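Local atomic coordinates of solute binding protein MsmE (Bacillus subtilis subsp. subtilis str. 168, PDB entry 4R6H), a protein that binds melibiose, raffinose and stachyose as the solute-binding component of the ABC transporter complex MelEDC-MsmX, which imports these sugars. Residues Leu91-Gly96 against Arg308-Ala313; Leu231-Lys236 against Ala400-Ser405. All blocks are in the same frame, centred on the assembly; numbering follows the deposited sequence.

Contact 1 of 2, residues Leu91-Gly96 against Arg308-Ala313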
# COMPACT_ATOMS: atom_id res chain seq x y z
N LEU A 91 6.27 -15.48 -14.80
CA LEU A 91 5.28 -14.70 -14.05
C LEU A 91 6.03 -13.86 -13.02
O LEU A 91 6.97 -14.35 -12.38
CB LEU A 91 4.32 -15.62 -13.33
CG LEU A 91 3.30 -16.37 -14.18
CD1 LEU A 91 2.72 -17.58 -13.45
CD2 LEU A 91 2.19 -15.44 -14.63
N PHE A 92 5.58 -12.64 -12.84
CA PHE A 92 6.24 -11.74 -11.89
C PHE A 92 5.22 -10.78 -11.27
O PHE A 92 4.17 -10.52 -11.79
CB PHE A 92 7.41 -11.00 -12.55
CG PHE A 92 7.05 -10.28 -13.80
CD1 PHE A 92 7.08 -10.92 -15.04
CD2 PHE A 92 6.63 -8.97 -13.75
CE1 PHE A 92 6.69 -10.24 -16.17
CE2 PHE A 92 6.27 -8.28 -14.90
CZ PHE A 92 6.30 -8.93 -16.10
N ASP A 93 5.61 -10.24 -10.14
CA ASP A 93 4.79 -9.31 -9.35
C ASP A 93 5.12 -7.88 -9.76
O ASP A 93 6.30 -7.44 -9.73
CB ASP A 93 5.12 -9.58 -7.90
CG ASP A 93 4.19 -8.89 -6.88
OD1 ASP A 93 3.38 -8.03 -7.25
OD2 ASP A 93 4.35 -9.26 -5.66
N THR A 94 4.11 -7.13 -10.17
CA THR A 94 4.34 -5.73 -10.52
C THR A 94 4.27 -4.76 -9.32
O THR A 94 4.71 -3.63 -9.46
CB THR A 94 3.38 -5.28 -11.63
OG1 THR A 94 2.04 -5.45 -11.20
CG2 THR A 94 3.59 -6.12 -12.88
N HIS A 95 3.70 -5.21 -8.20
CA HIS A 95 3.65 -4.51 -6.91
C HIS A 95 3.50 -2.99 -6.96
O HIS A 95 4.26 -2.27 -6.31
CB HIS A 95 4.86 -4.92 -6.06
CG HIS A 95 6.20 -4.47 -6.58
ND1 HIS A 95 6.95 -3.51 -5.93
CD2 HIS A 95 6.97 -4.92 -7.59
CE1 HIS A 95 8.09 -3.34 -6.57
NE2 HIS A 95 8.13 -4.20 -7.57
N GLY A 96 2.51 -2.54 -7.71
CA GLY A 96 2.17 -1.10 -7.80
C GLY A 96 2.83 -0.32 -8.90
O GLY A 96 2.61 0.89 -9.01
N ARG A 308 -1.40 -4.57 -4.83
CA ARG A 308 -0.52 -5.00 -3.79
C ARG A 308 0.39 -6.09 -4.36
O ARG A 308 1.58 -5.84 -4.66
CB ARG A 308 -1.30 -5.44 -2.53
CG ARG A 308 -0.47 -6.11 -1.47
CD ARG A 308 0.29 -5.15 -0.63
NE ARG A 308 0.67 -5.80 0.62
CZ ARG A 308 1.67 -5.40 1.40
NH1 ARG A 308 2.42 -4.36 1.05
NH2 ARG A 308 1.94 -6.06 2.52
N TYR A 309 -0.15 -7.30 -4.49
CA TYR A 309 0.56 -8.40 -5.15
C TYR A 309 -0.15 -8.74 -6.43
O TYR A 309 -1.36 -8.93 -6.45
CB TYR A 309 0.62 -9.64 -4.26
CG TYR A 309 1.22 -9.40 -2.91
CD1 TYR A 309 2.42 -8.76 -2.75
CD2 TYR A 309 0.55 -9.82 -1.79
CE1 TYR A 309 2.98 -8.60 -1.49
CE2 TYR A 309 1.07 -9.65 -0.54
CZ TYR A 309 2.28 -9.01 -0.40
OH TYR A 309 2.88 -8.80 0.83
N THR A 310 0.62 -8.88 -7.52
CA THR A 310 0.04 -9.29 -8.78
C THR A 310 0.82 -10.43 -9.43
O THR A 310 1.93 -10.74 -9.00
CB THR A 310 -0.02 -8.15 -9.82
OG1 THR A 310 1.32 -7.85 -10.26
CG2 THR A 310 -0.66 -6.88 -9.25
N LEU A 311 0.18 -11.05 -10.40
CA LEU A 311 0.81 -12.01 -11.31
C LEU A 311 0.64 -11.40 -12.69
O LEU A 311 -0.47 -11.34 -13.22
CB LEU A 311 0.13 -13.40 -11.26
CG LEU A 311 0.50 -14.20 -10.02
CD1 LEU A 311 -0.47 -15.34 -9.76
CD2 LEU A 311 1.93 -14.76 -10.11
N ALA A 312 1.76 -10.97 -13.27
CA ALA A 312 1.86 -10.53 -14.64
C ALA A 312 2.65 -11.58 -15.40
O ALA A 312 3.58 -12.19 -14.85
CB ALA A 312 2.58 -9.19 -14.71
N ALA A 313 2.26 -11.86 -16.64
CA ALA A 313 2.96 -12.84 -17.48
C ALA A 313 3.88 -12.08 -18.40
O ALA A 313 3.54 -11.03 -18.96
CB ALA A 313 1.98 -13.68 -18.28
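Ala312 faces Phe92 in an antiparallel hydrogen-bonded pair: Phe92 N donates to Ala312 O and Ala312 N to Phe92 O, both bonds 2.9 Å long. The methyl of Ala312 lies over a face of the Phe92 ring, with CB 4.1 Å from the centroid and 23° off the normal, a CH-pi contact. On the sheet's other face Leu91, in the non-hydrogen-bonded pair with Ala313, sets CB 4.1 Å from Leu311 CD2 and CD2 4.1 Å from Ala313 CB.

Beyond the bridged pairs, side chains carry the contact. Asp93 CG stands anti to the backbone N (chi1 -170°), which carries OD1 to Thr310 N; the nearly straight 2.9 Å hydrogen bond (169° at the hydrogen) comes from above the carboxylate plane, and His95 N reaches OD1 from the opposite face, closing an Asx turn. Thr310 OG1 donates to Thr94 OG1 (2.7 Å), also hydrogen-bonded to Glu307. Asp93 OD2 is hydrogen-bonded to Thr40; an alanine here would probably leave Thr310 N and His95 N without their shared acceptor and Thr40 without its partner, freeing the turn to shift.

Strand 310-313 lies between 91-92 and 136-137 in this sheet; Leu91 packs on helix 320-331, Phe92 on helix 75-84.

Contact 2 of 2, residues Leu231-Lys236 against Ala400-Ser405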
# COMPACT_ATOMS: atom_id res chain seq x y z
N LEU A 231 1.81 19.56 4.34
CA LEU A 231 1.94 18.32 5.10
C LEU A 231 3.02 18.34 6.17
O LEU A 231 2.90 17.72 7.24
CB LEU A 231 2.17 17.13 4.16
CG LEU A 231 1.03 16.88 3.17
CD1 LEU A 231 1.45 15.81 2.19
CD2 LEU A 231 -0.24 16.54 3.89
N SER A 232 4.09 19.09 5.90
CA SER A 232 5.12 19.24 6.90
C SER A 232 4.66 20.15 8.09
O SER A 232 5.01 19.90 9.25
CB SER A 232 6.38 19.82 6.27
OG SER A 232 7.00 18.84 5.41
N GLU A 233 3.89 21.17 7.74
CA GLU A 233 3.30 22.04 8.76
C GLU A 233 2.37 21.27 9.68
O GLU A 233 2.44 21.42 10.90
CB GLU A 233 2.62 23.25 8.14
CG GLU A 233 3.65 24.24 7.62
CD GLU A 233 3.05 25.28 6.75
OE1 GLU A 233 2.22 24.93 5.90
OE2 GLU A 233 3.39 26.44 6.95
N ILE A 234 1.52 20.42 9.09
CA ILE A 234 0.62 19.62 9.90
C ILE A 234 1.40 18.69 10.83
O ILE A 234 1.14 18.56 12.02
CB ILE A 234 -0.33 18.81 9.01
CG1 ILE A 234 -1.35 19.71 8.28
CG2 ILE A 234 -1.06 17.79 9.89
CD1 ILE A 234 -2.22 20.56 9.20
N LEU A 235 2.45 18.05 10.30
CA LEU A 235 3.25 17.14 11.12
C LEU A 235 3.94 17.88 12.28
O LEU A 235 3.97 17.42 13.39
CB LEU A 235 4.27 16.37 10.25
CG LEU A 235 5.02 15.21 10.91
CD1 LEU A 235 4.03 14.23 11.54
CD2 LEU A 235 5.95 14.53 9.90
N LYS A 236 4.43 19.08 11.99
CA LYS A 236 5.06 19.91 12.99
C LYS A 236 4.04 20.40 14.03
O LYS A 236 4.39 20.39 15.21
CB LYS A 236 5.79 21.09 12.33
CG LYS A 236 6.65 21.87 13.35
CD LYS A 236 7.84 21.01 13.78
CE LYS A 236 8.76 21.76 14.72
NZ LYS A 236 9.92 20.90 15.07
N ALA A 400 13.14 22.41 9.34
CA ALA A 400 11.85 23.10 9.48
C ALA A 400 11.02 22.89 8.21
O ALA A 400 11.55 22.60 7.14
CB ALA A 400 12.11 24.59 9.69
N PRO A 401 9.67 23.03 8.32
CA PRO A 401 8.82 22.75 7.16
C PRO A 401 9.19 23.44 5.86
O PRO A 401 9.16 22.81 4.81
CB PRO A 401 7.44 23.21 7.65
CG PRO A 401 7.48 22.96 9.09
CD PRO A 401 8.87 23.33 9.53
N GLN A 402 9.50 24.75 5.92
CA GLN A 402 9.85 25.46 4.66
C GLN A 402 11.11 24.89 3.98
O GLN A 402 11.18 24.75 2.75
CB GLN A 402 10.01 26.97 4.91
CG GLN A 402 8.76 27.67 5.47
CD GLN A 402 7.51 27.55 4.58
OE1 GLN A 402 7.61 27.43 3.38
NE2 GLN A 402 6.32 27.56 5.20
N ASP A 403 12.10 24.51 4.79
CA ASP A 403 13.32 23.94 4.24
C ASP A 403 13.14 22.53 3.67
O ASP A 403 13.81 22.12 2.73
CB ASP A 403 14.41 23.97 5.31
CG ASP A 403 14.71 25.40 5.77
OD1 ASP A 403 14.74 26.31 4.90
OD2 ASP A 403 14.86 25.64 6.98
N ILE A 404 12.19 21.78 4.22
CA ILE A 404 11.87 20.44 3.69
C ILE A 404 11.37 20.47 2.24
O ILE A 404 11.75 19.67 1.40
CB ILE A 404 10.87 19.73 4.63
CG1 ILE A 404 11.62 19.37 5.91
CG2 ILE A 404 10.27 18.49 3.97
CD1 ILE A 404 10.74 18.96 7.05
N SER A 405 10.48 21.40 1.93
CA SER A 405 9.95 21.46 0.58
C SER A 405 11.05 21.80 -0.41
O SER A 405 11.05 21.30 -1.52
CB SER A 405 8.79 22.45 0.50
OG SER A 405 7.72 21.92 1.26
O HOH W 1 6.71 19.43 2.86
O HOH W 2 6.51 27.24 8.20
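The carboxylate of Glu233 and the side-chain amide of Gln402 meet with their planes 86° apart. Glu233 OE2 and Gln402 NE2 are 3.6 Å from each other, and NE2 stands well above the carboxylate plane instead of lying in it. A water mediates between the two groups: it accepts from Gln402 NE2 at 3.0 Å and gives a weak bond to Glu233 OE2. These flat groups flank a helix pair packed nearly antiparallel, in which the axes of 231-236 and 401-405 approach to 9.2 Å with their directions 146° apart.

The body of the contact is the ring of Pro401, which directly follows the N-cap residue Ala400. Lacking an N-H, a proline suits this first turn, where backbone nitrogens have no carbonyl one turn earlier in the helix to bond to. Its ring fits against three residues of the facing helix: CB lies 3.8 Å from Ser232 CB and 3.9 Å from Glu233 CG, while CG is 4.1 Å from Lys236 CB. That last contact involves the base of Lys236; its NZ goes on to a salt bridge with Asp397 and a hydrogen bond with Gln239. Leu394 of helix 383-395 touches Ser232, Lys236 and Ile404, tying the pair to a third helix.

Ser232 turns its hydroxyl anti to its carbonyl carbon (chi1 -70°), which places OG beside the CG2 branch of Ile404 and lets it bond to Tyr198 of helix 192-206. Ser405 OG is in turn bonded to Thr229. Between the two serines sits a second water, 2.6 Å from Ser232 OG and 3.1 Å from Ser405 OG.

Contacts 1 and 2 do not touch: their centres are 35 Å apart, their nearest atoms about 19 Å, and they lie on opposite sides of the chain's centre. The centre of contact 1 lies about 14 Å from the centre of the chain, that of contact 2 about 23 Å. Along the chain their segments alternate, 91-96, 231-236, 308-313 and 400-405, consistent with a chain that passes back and forth between the two lobes usual in solute-binding proteins of this family. Such proteins generally hold their sugar in the cleft between the lobes, and this structure is an open conformation.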